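Local atomic coordinates of alkane monooxygenase (Geobacillus thermodenitrificans, PDB entry 3B9O), a protein that belongs to the luciferase-like monooxygenase family, whose fold is of the TIM-barrel kind, and carries flavin mononucleotide in this model. Residues 233-238 / 266-271; 129-134 / 221-226. All coordinates share one frame; numbering follows the deposited sequence.

Contact 1: residues 233-238 / 266-271; sequences GREFAA and KKYGRN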
ATOM      1  N   GLY A 233     -13.858   6.014   3.770  1.00 21.99           N
ATOM      2  CA  GLY A 233     -12.668   5.589   3.043  1.00 28.57           C
ATOM      3  C   GLY A 233     -12.924   5.391   1.547  1.00 20.73           C
ATOM      4  O   GLY A 233     -12.181   5.894   0.721  1.00 19.60           O
ATOM      5  N   ARG A 234     -14.014   4.711   1.192  1.00 20.66           N
ATOM      6  CA  ARG A 234     -14.334   4.470  -0.228  1.00 24.52           C
ATOM      7  C   ARG A 234     -14.613   5.771  -0.900  1.00 20.10           C
ATOM      8  O   ARG A 234     -14.236   5.968  -2.044  1.00 17.49           O
ATOM      9  CB  ARG A 234     -15.531   3.519  -0.413  1.00 20.34           C
ATOM     10  CG  ARG A 234     -15.172   2.044  -0.290  1.00 24.51           C
ATOM     11  CD  ARG A 234     -16.410   1.130  -0.531  1.00 28.68           C
ATOM     12  NE  ARG A 234     -16.925   0.814   0.781  1.00 44.46           N
ATOM     13  CZ  ARG A 234     -18.163   0.936   1.214  1.00 37.54           C
ATOM     14  NH1 ARG A 234     -19.172   1.331   0.437  1.00 36.74           N
ATOM     15  NH2 ARG A 234     -18.376   0.601   2.463  1.00 46.78           N
ATOM     16  N   GLU A 235     -15.265   6.691  -0.182  1.00 24.87           N
ATOM     17  CA  GLU A 235     -15.532   8.017  -0.737  1.00 17.91           C
ATOM     18  C   GLU A 235     -14.226   8.786  -0.980  1.00 18.61           C
ATOM     19  O   GLU A 235     -14.074   9.516  -1.982  1.00 17.47           O
ATOM     20  CB  GLU A 235     -16.429   8.810   0.215  1.00 23.18           C
ATOM     21  CG  GLU A 235     -16.888  10.135  -0.373  1.00 22.70           C
ATOM     22  CD  GLU A 235     -17.893   9.967  -1.512  1.00 21.97           C
ATOM     23  OE1 GLU A 235     -18.025  10.907  -2.298  1.00 23.70           O
ATOM     24  OE2 GLU A 235     -18.542   8.899  -1.628  1.00 23.06           O
ATOM     25  N   PHE A 236     -13.307   8.644  -0.028  1.00 18.05           N
ATOM     26  CA  PHE A 236     -11.981   9.275  -0.104  1.00 20.82           C
ATOM     27  C   PHE A 236     -11.170   8.757  -1.281  1.00 15.63           C
ATOM     28  O   PHE A 236     -10.569   9.539  -2.004  1.00 19.84           O
ATOM     29  CB  PHE A 236     -11.189   9.034   1.188  1.00 16.53           C
ATOM     30  CG  PHE A 236      -9.871   9.775   1.238  1.00 22.38           C
ATOM     31  CD1 PHE A 236      -9.824  11.083   1.668  1.00 14.73           C
ATOM     32  CD2 PHE A 236      -8.685   9.165   0.856  1.00 20.89           C
ATOM     33  CE1 PHE A 236      -8.620  11.779   1.723  1.00 10.55           C
ATOM     34  CE2 PHE A 236      -7.461   9.870   0.915  1.00 21.04           C
ATOM     35  CZ  PHE A 236      -7.449  11.173   1.356  1.00 20.59           C
ATOM     36  N   ALA A 237     -11.111   7.429  -1.423  1.00 17.62           N
ATOM     37  CA  ALA A 237     -10.605   6.758  -2.617  1.00 16.52           C
ATOM     38  C   ALA A 237     -11.171   7.314  -3.926  1.00 17.91           C
ATOM     39  O   ALA A 237     -10.417   7.635  -4.847  1.00 12.86           O
ATOM     40  CB  ALA A 237     -10.888   5.219  -2.511  1.00 17.52           C
ATOM     41  N   ALA A 238     -12.507   7.445  -4.006  1.00 17.61           N
ATOM     42  CA  ALA A 238     -13.195   7.937  -5.213  1.00 18.13           C
ATOM     43  C   ALA A 238     -12.737   9.333  -5.587  1.00 17.32           C
ATOM     44  O   ALA A 238     -12.520   9.650  -6.776  1.00 15.85           O
ATOM     45  CB  ALA A 238     -14.732   7.903  -5.008  1.00 14.74           C
ATOM     46  N   LYS A 266     -17.783   9.696  -9.938  1.00 27.14           N
ATOM     47  CA  LYS A 266     -18.446  10.563 -10.955  1.00 22.93           C
ATOM     48  C   LYS A 266     -18.728  11.979 -10.445  1.00 17.76           C
ATOM     49  O   LYS A 266     -18.452  12.927 -11.143  1.00 17.28           O
ATOM     50  CB  LYS A 266     -19.749   9.952 -11.486  1.00 25.43           C
ATOM     51  CG  LYS A 266     -19.593   8.572 -12.148  1.00 32.46           C
ATOM     52  CD  LYS A 266     -20.971   7.864 -12.348  1.00 53.71           C
ATOM     53  CE  LYS A 266     -21.833   7.871 -11.037  1.00 37.49           C
ATOM     54  NZ  LYS A 266     -22.786   6.715 -10.974  1.00 84.85           N
ATOM     55  N   LYS A 267     -19.210  12.109  -9.211  1.00 13.68           N
ATOM     56  CA  LYS A 267     -19.550  13.453  -8.652  1.00 21.30           C
ATOM     57  C   LYS A 267     -18.315  14.373  -8.536  1.00 25.59           C
ATOM     58  O   LYS A 267     -18.453  15.579  -8.392  1.00 20.80           O
ATOM     59  CB  LYS A 267     -20.234  13.329  -7.284  1.00 21.36           C
ATOM     60  CG  LYS A 267     -19.257  12.946  -6.168  1.00 19.99           C
ATOM     61  CD  LYS A 267     -19.868  12.897  -4.777  1.00 20.53           C
ATOM     62  CE  LYS A 267     -20.675  11.648  -4.535  1.00 24.09           C
ATOM     63  NZ  LYS A 267     -19.781  10.436  -4.436  1.00 23.58           N
ATOM     64  N   TYR A 268     -17.110  13.785  -8.525  1.00 20.77           N
ATOM     65  CA  TYR A 268     -15.879  14.573  -8.503  1.00 19.22           C
ATOM     66  C   TYR A 268     -15.358  14.855  -9.904  1.00 17.23           C
ATOM     67  O   TYR A 268     -14.312  15.479 -10.071  1.00 20.11           O
ATOM     68  CB  TYR A 268     -14.802  13.891  -7.619  1.00 18.45           C
ATOM     69  CG  TYR A 268     -15.275  13.624  -6.215  1.00 18.28           C
ATOM     70  CD1 TYR A 268     -15.568  12.348  -5.802  1.00 16.49           C
ATOM     71  CD2 TYR A 268     -15.454  14.669  -5.302  1.00 19.79           C
ATOM     72  CE1 TYR A 268     -16.000  12.103  -4.516  1.00 15.88           C
ATOM     73  CE2 TYR A 268     -15.885  14.428  -4.000  1.00 15.12           C
ATOM     74  CZ  TYR A 268     -16.170  13.164  -3.626  1.00 19.73           C
ATOM     75  OH  TYR A 268     -16.609  12.920  -2.329  1.00 20.43           O
ATOM     76  N   GLY A 269     -16.099  14.413 -10.907  1.00 22.31           N
ATOM     77  CA  GLY A 269     -15.742  14.691 -12.295  1.00 26.19           C
ATOM     78  C   GLY A 269     -14.638  13.786 -12.832  1.00 26.74           C
ATOM     79  O   GLY A 269     -14.019  14.094 -13.867  1.00 21.87           O
ATOM     80  N   ARG A 270     -14.415  12.669 -12.148  1.00 18.59           N
ATOM     81  CA  ARG A 270     -13.321  11.754 -12.484  1.00 27.12           C
ATOM     82  C   ARG A 270     -13.782  10.674 -13.426  1.00 24.32           C
ATOM     83  O   ARG A 270     -14.868  10.093 -13.224  1.00 20.88           O
ATOM     84  CB  ARG A 270     -12.808  11.067 -11.212  1.00 17.11           C
ATOM     85  CG  ARG A 270     -11.987  11.923 -10.296  1.00 23.62           C
ATOM     86  CD  ARG A 270     -10.571  11.336 -10.211  1.00 36.13           C
ATOM     87  NE  ARG A 270     -10.559  10.503  -9.058  1.00 25.87           N
ATOM     88  CZ  ARG A 270      -9.643   9.602  -8.706  1.00 25.47           C
ATOM     89  NH1 ARG A 270      -8.549   9.322  -9.417  1.00 21.98           N
ATOM     90  NH2 ARG A 270      -9.855   8.996  -7.561  1.00 16.49           N
ATOM     91  N   ASN A 271     -12.945  10.375 -14.423  1.00 15.77           N
ATOM     92  CA  ASN A 271     -13.143   9.200 -15.250  1.00 20.06           C
ATOM     93  C   ASN A 271     -12.779   7.960 -14.417  1.00 26.12           C
ATOM     94  O   ASN A 271     -11.651   7.804 -13.972  1.00 20.80           O
ATOM     95  CB  ASN A 271     -12.296   9.321 -16.500  1.00 22.73           C
ATOM     96  CG  ASN A 271     -12.420   8.128 -17.436  1.00 31.40           C
ATOM     97  OD1 ASN A 271     -12.992   7.063 -17.110  1.00 22.75           O
ATOM     98  ND2 ASN A 271     -11.876   8.309 -18.631  1.00 27.22           N
TER
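Glu235 OE1 is gripped by two side chains of the 266-271 loop. Tyr268 OH donates to it over a very short 2.5 Å, near the plane of the phenol ring, while Lys267 NZ completes a salt bridge at 2.8 Å through the syn lone pair of OE1. The carboxylate stands 57° from the ring plane. Chi1 of Lys267 (74°) lays CG over the centre of the Tyr268 ring, 3.7 Å above its plane, and the bends further out at chi3 and chi4 bring NZ back to the carboxylate. Further along the helix, Arg270 takes Ala238 O side-on: NE lies 3.1 Å and NH2 2.9 Å from this one carbonyl oxygen, which stays in the guanidinium plane. NH2 also donates to Ala241 O, just past the C-terminal end of the helix, where a positive guanidinium would probably suit the helix dipole. Between the two polar grips, Ala238 CB packs 4.4 Å from Tyr268 CE1. The contact thus ties helix 231-240 to the loop joining helix 251-265 to strand 276-285, and Arg264 of helix 251-265 reinforces it with a salt bridge to Glu235 OE2.

Contact 2: residues 129-134 / 221-226; sequences RIAWNV and TPVIYQ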
ATOM      1  N   ARG A 129       9.456   7.002  -9.370  1.00 12.36           N
ATOM      2  CA  ARG A 129       9.075   5.604  -9.098  1.00 13.50           C
ATOM      3  C   ARG A 129       8.531   5.514  -7.671  1.00 17.22           C
ATOM      4  O   ARG A 129       8.594   4.477  -7.048  1.00 16.17           O
ATOM      5  CB  ARG A 129      10.261   4.653  -9.290  1.00 17.02           C
ATOM      6  CG  ARG A 129      10.697   4.445 -10.783  1.00 14.64           C
ATOM      7  CD  ARG A 129      11.780   3.433 -10.839  1.00 10.20           C
ATOM      8  NE  ARG A 129      13.027   3.877 -10.217  1.00 11.60           N
ATOM      9  CZ  ARG A 129      13.937   3.054  -9.681  1.00 13.23           C
ATOM     10  NH1 ARG A 129      13.722   1.731  -9.596  1.00 16.95           N
ATOM     11  NH2 ARG A 129      15.069   3.550  -9.223  1.00  9.77           N
ATOM     12  N   ILE A 130       7.975   6.616  -7.181  1.00 11.95           N
ATOM     13  CA  ILE A 130       7.411   6.675  -5.836  1.00  7.79           C
ATOM     14  C   ILE A 130       5.850   6.777  -5.842  1.00  9.50           C
ATOM     15  O   ILE A 130       5.239   7.431  -6.716  1.00 12.87           O
ATOM     16  CB  ILE A 130       8.066   7.828  -4.972  1.00 14.84           C
ATOM     17  CG1 ILE A 130       7.846   7.614  -3.469  1.00  7.41           C
ATOM     18  CG2 ILE A 130       7.545   9.240  -5.370  1.00 17.57           C
ATOM     19  CD1 ILE A 130       8.583   6.387  -2.871  1.00 10.40           C
ATOM     20  N   ALA A 131       5.238   6.132  -4.844  1.00 12.08           N
ATOM     21  CA  ALA A 131       3.805   6.160  -4.655  1.00  9.30           C
ATOM     22  C   ALA A 131       3.556   6.297  -3.165  1.00 14.93           C
ATOM     23  O   ALA A 131       4.405   5.915  -2.347  1.00 12.27           O
ATOM     24  CB  ALA A 131       3.177   4.880  -5.192  1.00  6.60           C
ATOM     25  N   TRP A 132       2.418   6.897  -2.837  1.00 11.66           N
ATOM     26  CA  TRP A 132       2.027   7.095  -1.463  1.00 12.96           C
ATOM     27  C   TRP A 132       0.678   6.457  -1.191  1.00 15.77           C
ATOM     28  O   TRP A 132      -0.345   6.827  -1.791  1.00 14.50           O
ATOM     29  CB  TRP A 132       2.048   8.607  -1.127  1.00 12.10           C
ATOM     30  CG  TRP A 132       1.485   8.987   0.217  1.00 13.02           C
ATOM     31  CD1 TRP A 132       1.411   8.203   1.359  1.00 10.62           C
ATOM     32  CD2 TRP A 132       0.923  10.270   0.569  1.00 15.51           C
ATOM     33  NE1 TRP A 132       0.805   8.933   2.388  1.00 14.43           N
ATOM     34  CE2 TRP A 132       0.499  10.191   1.937  1.00 17.97           C
ATOM     35  CE3 TRP A 132       0.707  11.465  -0.148  1.00 13.03           C
ATOM     36  CZ2 TRP A 132      -0.118  11.283   2.609  1.00 15.57           C
ATOM     37  CZ3 TRP A 132       0.112  12.550   0.518  1.00 15.84           C
ATOM     38  CH2 TRP A 132      -0.266  12.454   1.892  1.00 13.27           C
ATOM     39  N   ASN A 133       0.694   5.497  -0.273  1.00 15.56           N
ATOM     40  CA  ASN A 133      -0.541   4.928   0.273  1.00 13.82           C
ATOM     41  C   ASN A 133      -1.061   5.781   1.429  1.00 14.83           C
ATOM     42  O   ASN A 133      -0.534   5.758   2.543  1.00 16.78           O
ATOM     43  CB  ASN A 133      -0.387   3.456   0.651  1.00 13.18           C
ATOM     44  CG  ASN A 133      -1.697   2.846   1.208  1.00 17.92           C
ATOM     45  OD1 ASN A 133      -2.785   3.090   0.678  1.00 19.47           O
ATOM     46  ND2 ASN A 133      -1.590   2.064   2.270  1.00 15.60           N
ATOM     47  N   VAL A 134      -2.089   6.565   1.111  1.00 15.26           N
ATOM     48  CA  VAL A 134      -2.700   7.529   2.025  1.00 18.25           C
ATOM     49  C   VAL A 134      -3.609   6.788   2.977  1.00 18.34           C
ATOM     50  O   VAL A 134      -4.531   6.103   2.569  1.00 16.48           O
ATOM     51  CB  VAL A 134      -3.520   8.590   1.282  1.00 22.46           C
ATOM     52  CG1 VAL A 134      -4.109   9.610   2.301  1.00 25.14           C
ATOM     53  CG2 VAL A 134      -2.654   9.293   0.292  1.00 15.24           C
ATOM     54  N   THR A 221       3.391  14.939  -8.077  1.00 14.99           N
ATOM     55  CA  THR A 221       2.647  14.218  -7.038  1.00 16.39           C
ATOM     56  C   THR A 221       2.973  12.707  -7.177  1.00 15.73           C
ATOM     57  O   THR A 221       2.900  12.157  -8.289  1.00 13.18           O
ATOM     58  CB  THR A 221       1.124  14.484  -7.149  1.00 16.06           C
ATOM     59  OG1 THR A 221       0.875  15.891  -7.000  1.00 13.54           O
ATOM     60  CG2 THR A 221       0.321  13.663  -6.148  1.00 15.14           C
ATOM     61  N   PRO A 222       3.328  12.032  -6.063  1.00 13.59           N
ATOM     62  CA  PRO A 222       3.523  10.548  -6.128  1.00 12.33           C
ATOM     63  C   PRO A 222       2.215   9.875  -6.598  1.00 14.10           C
ATOM     64  O   PRO A 222       1.124  10.450  -6.423  1.00 11.85           O
ATOM     65  CB  PRO A 222       3.800  10.155  -4.669  1.00 11.55           C
ATOM     66  CG  PRO A 222       4.261  11.403  -3.999  1.00 19.82           C
ATOM     67  CD  PRO A 222       3.516  12.547  -4.702  1.00 15.21           C
ATOM     68  N   VAL A 223       2.310   8.689  -7.192  1.00 12.84           N
ATOM     69  CA  VAL A 223       1.115   7.924  -7.478  1.00  9.76           C
ATOM     70  C   VAL A 223       0.354   7.760  -6.174  1.00 14.11           C
ATOM     71  O   VAL A 223       0.941   7.366  -5.133  1.00 12.41           O
ATOM     72  CB  VAL A 223       1.433   6.559  -8.120  1.00 12.69           C
ATOM     73  CG1 VAL A 223       0.147   5.726  -8.173  1.00 12.52           C
ATOM     74  CG2 VAL A 223       1.954   6.792  -9.539  1.00 16.83           C
ATOM     75  N   ILE A 224      -0.937   8.094  -6.202  1.00 12.75           N
ATOM     76  CA  ILE A 224      -1.749   8.080  -4.968  1.00  6.10           C
ATOM     77  C   ILE A 224      -2.518   6.777  -4.771  1.00  9.78           C
ATOM     78  O   ILE A 224      -3.412   6.441  -5.539  1.00 13.39           O
ATOM     79  CB  ILE A 224      -2.783   9.279  -4.914  1.00 13.62           C
ATOM     80  CG1 ILE A 224      -2.077  10.639  -5.116  1.00 14.65           C
ATOM     81  CG2 ILE A 224      -3.623   9.180  -3.543  1.00 18.05           C
ATOM     82  CD1 ILE A 224      -1.014  10.979  -4.026  1.00 20.80           C
ATOM     83  N   TYR A 225      -2.127   6.007  -3.772  1.00 12.97           N
ATOM     84  CA  TYR A 225      -2.883   4.832  -3.354  1.00 10.57           C
ATOM     85  C   TYR A 225      -3.744   5.180  -2.171  1.00 13.31           C
ATOM     86  O   TYR A 225      -3.451   6.147  -1.449  1.00 13.80           O
ATOM     87  CB  TYR A 225      -1.915   3.731  -2.865  1.00 11.83           C
ATOM     88  CG  TYR A 225      -1.431   2.813  -3.949  1.00 18.04           C
ATOM     89  CD1 TYR A 225      -1.969   1.507  -4.090  1.00 28.06           C
ATOM     90  CD2 TYR A 225      -0.480   3.258  -4.882  1.00 15.48           C
ATOM     91  CE1 TYR A 225      -1.513   0.630  -5.143  1.00 30.10           C
ATOM     92  CE2 TYR A 225      -0.021   2.421  -5.911  1.00 13.12           C
ATOM     93  CZ  TYR A 225      -0.524   1.102  -6.032  1.00 28.20           C
ATOM     94  OH  TYR A 225      -0.030   0.286  -7.056  1.00 29.24           O
ATOM     95  N   GLN A 226      -4.789   4.383  -1.973  1.00 13.23           N
ATOM     96  CA  GLN A 226      -5.619   4.446  -0.804  1.00 17.86           C
ATOM     97  C   GLN A 226      -5.968   3.024  -0.398  1.00 17.44           C
ATOM     98  O   GLN A 226      -6.125   2.134  -1.240  1.00 19.53           O
ATOM     99  CB  GLN A 226      -6.881   5.314  -1.027  1.00 14.57           C
ATOM    100  CG  GLN A 226      -7.601   5.654   0.269  1.00 22.80           C
ATOM    101  CD  GLN A 226      -8.639   4.606   0.665  1.00 34.63           C
ATOM    102  OE1 GLN A 226      -9.102   4.592   1.814  1.00 27.82           O
ATOM    103  NE2 GLN A 226      -9.009   3.708  -0.286  1.00 24.13           N
TER
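Ala131, Trp132 and Asn133 face Val223, Ile224 and Tyr225 across two neighbouring parallel strands of the TIM barrel, whose short axes come within 4.4 Å at 27°. The ladder runs through four backbone hydrogen bonds, among them Trp132 N to Val223 O at 2.8 Å, and the side chains part to the two sides of the sheet. On the side of Trp132, Ile224 and Val134, the layer meets helix 154-174 through the indole, which packs on Leu165. Val134 CG2 sits over the centre of that indole, 3.6 Å above its plane, and also touches Ile224 CG2 at 4.0 Å, so one methyl joins both strands. Trp132 NE1 bonds to Phe105 O, which helps to fix the ring's rotation. Near the start of the strands, Ile130 CG2 and Pro222 CB meet 3.9 Å apart, the two side chains running alongside each other in the same direction. The opposite side carries Ala131, Val223, Asn133 and Tyr225. Its reach into the barrel interior follows from Tyr225 OH, which bonds to Asn8 on strand 6-12 as well as to Tyr412. Ala131 CB packs obliquely against the Tyr225 ring, 4.0 Å from CD2. Chi1 of Asn133 (-179°) swings CG away from its own backbone N, and the amide there stands perpendicular to the Tyr225 ring (90°). Its ND2 is held by Thr104 OG1 on strand 100-106, while Asn133 OD1 turns to the second strand and comes 3.4 Å from Gln226 C.

How the contacts relate
The two contacts follow one another along the chain: strand 223-227 of contact 2 leads into helix 231-240 of contact 1, a strand-then-helix step of the barrel. Their centres are 16 Å apart, yet they touch through Phe236. This side chain, on the helix but directed away from the 266-271 loop, places CE2 3.6 Å from Val134 CG1 and CD2 3.7 Å from Gln226 CG, so it spans both strands of contact 2. Segment 233-238 reaches the bound flavin mononucleotide through Gly233, which takes no part in the contact with 266-271. The Ala237 side chain is about 9 Å from the flavin. In contact 2 the side chain of Asn133 is about 5 Å from the bound FMN.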